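PDB 2HYB: DsrH from Allochromatium vinosum, which is a subunit of the DsrEFH complex and probably takes part in sulfur transfer during intracellular sulfur oxidation. Local coordinates for residues V7-F12 / F33-Y38. Residues are numbered along the deposited sequence; the frame is centred on the assembly and turned at random.
Sequences VNKSPF and FEDGIY
F33 N donates to V7 O at 3.2 Å with an N-H...O angle of 165°, extending the parallel pairing of strands 3-7 and 29-32 into the loops that leave the five-stranded parallel sheet of this alpha/beta fold. Two waters continue the polar link: one donates to N8 O and to E34 OE1, the other accepts from S10 N at 3.0 Å and donates to D35 OD1, while K9 NZ reaches both weakly. K9 NZ stays 4.1 Å from D35 OD1, beyond a salt bridge, and D35 is paired through OD2 with R69. E34 OE2 bonds to S19 of the dsrE chain and S10 OG to D46 of the dsrF chain, so both loops also face the other subunits. G36 CA lies against the 7-12 backbone, 3.5 Å from K9 O, its CA-H directed at that oxygen. N8 CB sits over one face of the F33 ring, 4.0 Å from its centroid and 27° off the normal; F33 chi1 of 75°, placing CG between backbone N and carbonyl carbon, brings the ring against N8 CB. With a leucine in place of F33 the ring face is gone, and N8 CB would probably be left without its CH-pi partner. At the far end the side chains of F12 and Y38 cross at about a right angle, Y38 CB meeting the F12 ring edge at CE1, 3.9 Å away.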
ATOM      1  N   VAL C   7       5.004 -10.812   9.969  1.00 22.51           N
ATOM      2  CA  VAL C   7       4.332 -10.807   8.681  1.00 22.25           C
ATOM      3  C   VAL C   7       2.991 -10.141   8.965  1.00 22.70           C
ATOM      4  O   VAL C   7       2.203 -10.659   9.751  1.00 23.59           O
ATOM      5  CB  VAL C   7       4.102 -12.255   8.183  1.00 23.60           C
ATOM      6  CG1 VAL C   7       3.457 -12.248   6.801  1.00 19.39           C
ATOM      7  CG2 VAL C   7       5.425 -13.013   8.176  1.00 22.72           C
ATOM      8  N   ASN C   8       2.741  -8.990   8.345  1.00 16.05           N
ATOM      9  CA  ASN C   8       1.502  -8.255   8.567  1.00 15.65           C
ATOM     10  C   ASN C   8       0.585  -8.257   7.352  1.00 15.93           C
ATOM     11  O   ASN C   8      -0.422  -7.546   7.342  1.00 14.96           O
ATOM     12  CB  ASN C   8       1.802  -6.801   8.930  1.00 25.01           C
ATOM     13  CG  ASN C   8       2.418  -6.029   7.768  1.00 25.51           C
ATOM     14  OD1 ASN C   8       2.279  -4.803   7.667  1.00 25.69           O
ATOM     15  ND2 ASN C   8       3.117  -6.750   6.886  1.00 27.38           N
ATOM     16  N   LYS C   9       0.916  -9.045   6.329  1.00 22.47           N
ATOM     17  CA  LYS C   9       0.087  -9.071   5.128  1.00 23.90           C
ATOM     18  C   LYS C   9      -0.560 -10.421   4.790  1.00 23.90           C
ATOM     19  O   LYS C   9       0.017 -11.472   5.050  1.00 23.04           O
ATOM     20  CB  LYS C   9       0.903  -8.563   3.939  1.00 36.01           C
ATOM     21  CG  LYS C   9       0.414  -7.234   3.388  1.00 39.13           C
ATOM     22  CD  LYS C   9       0.475  -6.138   4.431  1.00 41.75           C
ATOM     23  CE  LYS C   9      -0.193  -4.870   3.934  1.00 44.41           C
ATOM     24  NZ  LYS C   9      -1.642  -5.071   3.629  1.00 47.81           N
ATOM     25  N   SER C  10      -1.755 -10.375   4.196  1.00 26.17           N
ATOM     26  CA  SER C  10      -2.512 -11.578   3.816  1.00 27.36           C
ATOM     27  C   SER C  10      -1.757 -12.474   2.859  1.00 26.72           C
ATOM     28  O   SER C  10      -1.290 -12.024   1.820  1.00 28.04           O
ATOM     29  CB  SER C  10      -3.852 -11.198   3.177  1.00 27.69           C
ATOM     30  OG  SER C  10      -4.501 -12.346   2.661  1.00 29.03           O
ATOM     31  N   PRO C  11      -1.676 -13.774   3.169  1.00 26.81           N
ATOM     32  CA  PRO C  11      -0.952 -14.684   2.285  1.00 27.31           C
ATOM     33  C   PRO C  11      -1.627 -14.870   0.927  1.00 29.21           C
ATOM     34  O   PRO C  11      -1.048 -15.476   0.022  1.00 30.90           O
ATOM     35  CB  PRO C  11      -0.913 -15.970   3.091  1.00 20.92           C
ATOM     36  CG  PRO C  11      -2.265 -15.974   3.717  1.00 20.39           C
ATOM     37  CD  PRO C  11      -2.449 -14.531   4.170  1.00 21.41           C
ATOM     38  N   PHE C  12      -2.843 -14.346   0.782  1.00 28.18           N
ATOM     39  CA  PHE C  12      -3.577 -14.483  -0.476  1.00 29.70           C
ATOM     40  C   PHE C  12      -3.427 -13.247  -1.348  1.00 30.72           C
ATOM     41  O   PHE C  12      -3.864 -13.214  -2.499  1.00 31.67           O
ATOM     42  CB  PHE C  12      -5.057 -14.759  -0.191  1.00 27.26           C
ATOM     43  CG  PHE C  12      -5.271 -15.788   0.870  1.00 26.98           C
ATOM     44  CD1 PHE C  12      -5.702 -15.419   2.143  1.00 26.85           C
ATOM     45  CD2 PHE C  12      -4.975 -17.121   0.623  1.00 27.40           C
ATOM     46  CE1 PHE C  12      -5.829 -16.372   3.163  1.00 26.78           C
ATOM     47  CE2 PHE C  12      -5.096 -18.089   1.633  1.00 27.40           C
ATOM     48  CZ  PHE C  12      -5.521 -17.713   2.903  1.00 27.75           C
ATOM     49  N   PHE C  33       0.349 -10.889  12.317  1.00 15.39           N
ATOM     50  CA  PHE C  33      -0.556  -9.880  12.851  1.00 13.92           C
ATOM     51  C   PHE C  33      -1.141  -9.029  11.714  1.00 13.42           C
ATOM     52  O   PHE C  33      -0.786  -9.221  10.542  1.00 11.55           O
ATOM     53  CB  PHE C  33       0.140  -9.038  13.934  1.00 21.58           C
ATOM     54  CG  PHE C  33       1.127  -8.024  13.413  1.00 23.94           C
ATOM     55  CD1 PHE C  33       2.271  -8.414  12.713  1.00 22.51           C
ATOM     56  CD2 PHE C  33       0.913  -6.663  13.642  1.00 24.90           C
ATOM     57  CE1 PHE C  33       3.181  -7.468  12.252  1.00 19.94           C
ATOM     58  CE2 PHE C  33       1.818  -5.713  13.184  1.00 24.63           C
ATOM     59  CZ  PHE C  33       2.953  -6.121  12.486  1.00 23.46           C
ATOM     60  N   GLU C  34      -2.044  -8.109  12.049  1.00 10.26           N
ATOM     61  CA  GLU C  34      -2.725  -7.302  11.031  1.00  9.37           C
ATOM     62  C   GLU C  34      -3.301  -8.281   9.997  1.00  9.57           C
ATOM     63  O   GLU C  34      -3.721  -9.371  10.365  1.00  7.55           O
ATOM     64  CB  GLU C  34      -1.768  -6.294  10.397  1.00 17.75           C
ATOM     65  CG  GLU C  34      -1.570  -5.054  11.274  1.00 20.75           C
ATOM     66  CD  GLU C  34      -0.694  -3.981  10.635  1.00 22.28           C
ATOM     67  OE1 GLU C  34      -0.538  -3.993   9.393  1.00 20.55           O
ATOM     68  OE2 GLU C  34      -0.182  -3.111  11.379  1.00 22.07           O
ATOM     69  N   ASP C  35      -3.336  -7.927   8.721  1.00 20.18           N
ATOM     70  CA  ASP C  35      -3.895  -8.849   7.737  1.00 21.36           C
ATOM     71  C   ASP C  35      -3.132 -10.182   7.649  1.00 23.05           C
ATOM     72  O   ASP C  35      -3.586 -11.131   6.997  1.00 21.85           O
ATOM     73  CB  ASP C  35      -3.974  -8.162   6.366  1.00 23.03           C
ATOM     74  CG  ASP C  35      -5.008  -7.045   6.336  1.00 24.11           C
ATOM     75  OD1 ASP C  35      -5.120  -6.328   5.314  1.00 25.36           O
ATOM     76  OD2 ASP C  35      -5.711  -6.894   7.354  1.00 23.64           O
ATOM     77  N   GLY C  36      -1.988 -10.267   8.323  1.00 25.55           N
ATOM     78  CA  GLY C  36      -1.217 -11.501   8.293  1.00 26.36           C
ATOM     79  C   GLY C  36      -1.959 -12.663   8.936  1.00 26.51           C
ATOM     80  O   GLY C  36      -1.725 -13.828   8.621  1.00 25.26           O
ATOM     81  N   ILE C  37      -2.867 -12.320   9.841  1.00 22.71           N
ATOM     82  CA  ILE C  37      -3.680 -13.267  10.586  1.00 21.03           C
ATOM     83  C   ILE C  37      -4.326 -14.399   9.777  1.00 22.01           C
ATOM     84  O   ILE C  37      -4.300 -15.554  10.190  1.00 20.68           O
ATOM     85  CB  ILE C  37      -4.773 -12.482  11.379  1.00 16.53           C
ATOM     86  CG1 ILE C  37      -4.475 -12.608  12.860  1.00 17.21           C
ATOM     87  CG2 ILE C  37      -6.192 -12.944  11.026  1.00  9.64           C
ATOM     88  CD1 ILE C  37      -3.180 -11.979  13.244  1.00 22.58           C
ATOM     89  N   TYR C  38      -4.900 -14.074   8.630  1.00 21.22           N
ATOM     90  CA  TYR C  38      -5.559 -15.094   7.838  1.00 23.42           C
ATOM     91  C   TYR C  38      -4.732 -16.366   7.564  1.00 24.88           C
ATOM     92  O   TYR C  38      -5.286 -17.437   7.302  1.00 25.93           O
ATOM     93  CB  TYR C  38      -6.058 -14.468   6.544  1.00 21.73           C
ATOM     94  CG  TYR C  38      -7.000 -13.311   6.790  1.00 24.39           C
ATOM     95  CD1 TYR C  38      -6.659 -12.026   6.393  1.00 23.97           C
ATOM     96  CD2 TYR C  38      -8.255 -13.510   7.386  1.00 23.79           C
ATOM     97  CE1 TYR C  38      -7.545 -10.960   6.573  1.00 25.27           C
ATOM     98  CE2 TYR C  38      -9.147 -12.456   7.565  1.00 21.36           C
ATOM     99  CZ  TYR C  38      -8.786 -11.178   7.149  1.00 22.66           C
ATOM    100  OH  TYR C  38      -9.663 -10.120   7.246  1.00 21.77           O
TER
HETATM  101  O   HOH W   1      -1.804  -5.268   6.953  1.00 35.30           O
HETATM  102  O   HOH W   2      -3.350  -7.946   3.425  1.00 22.06           O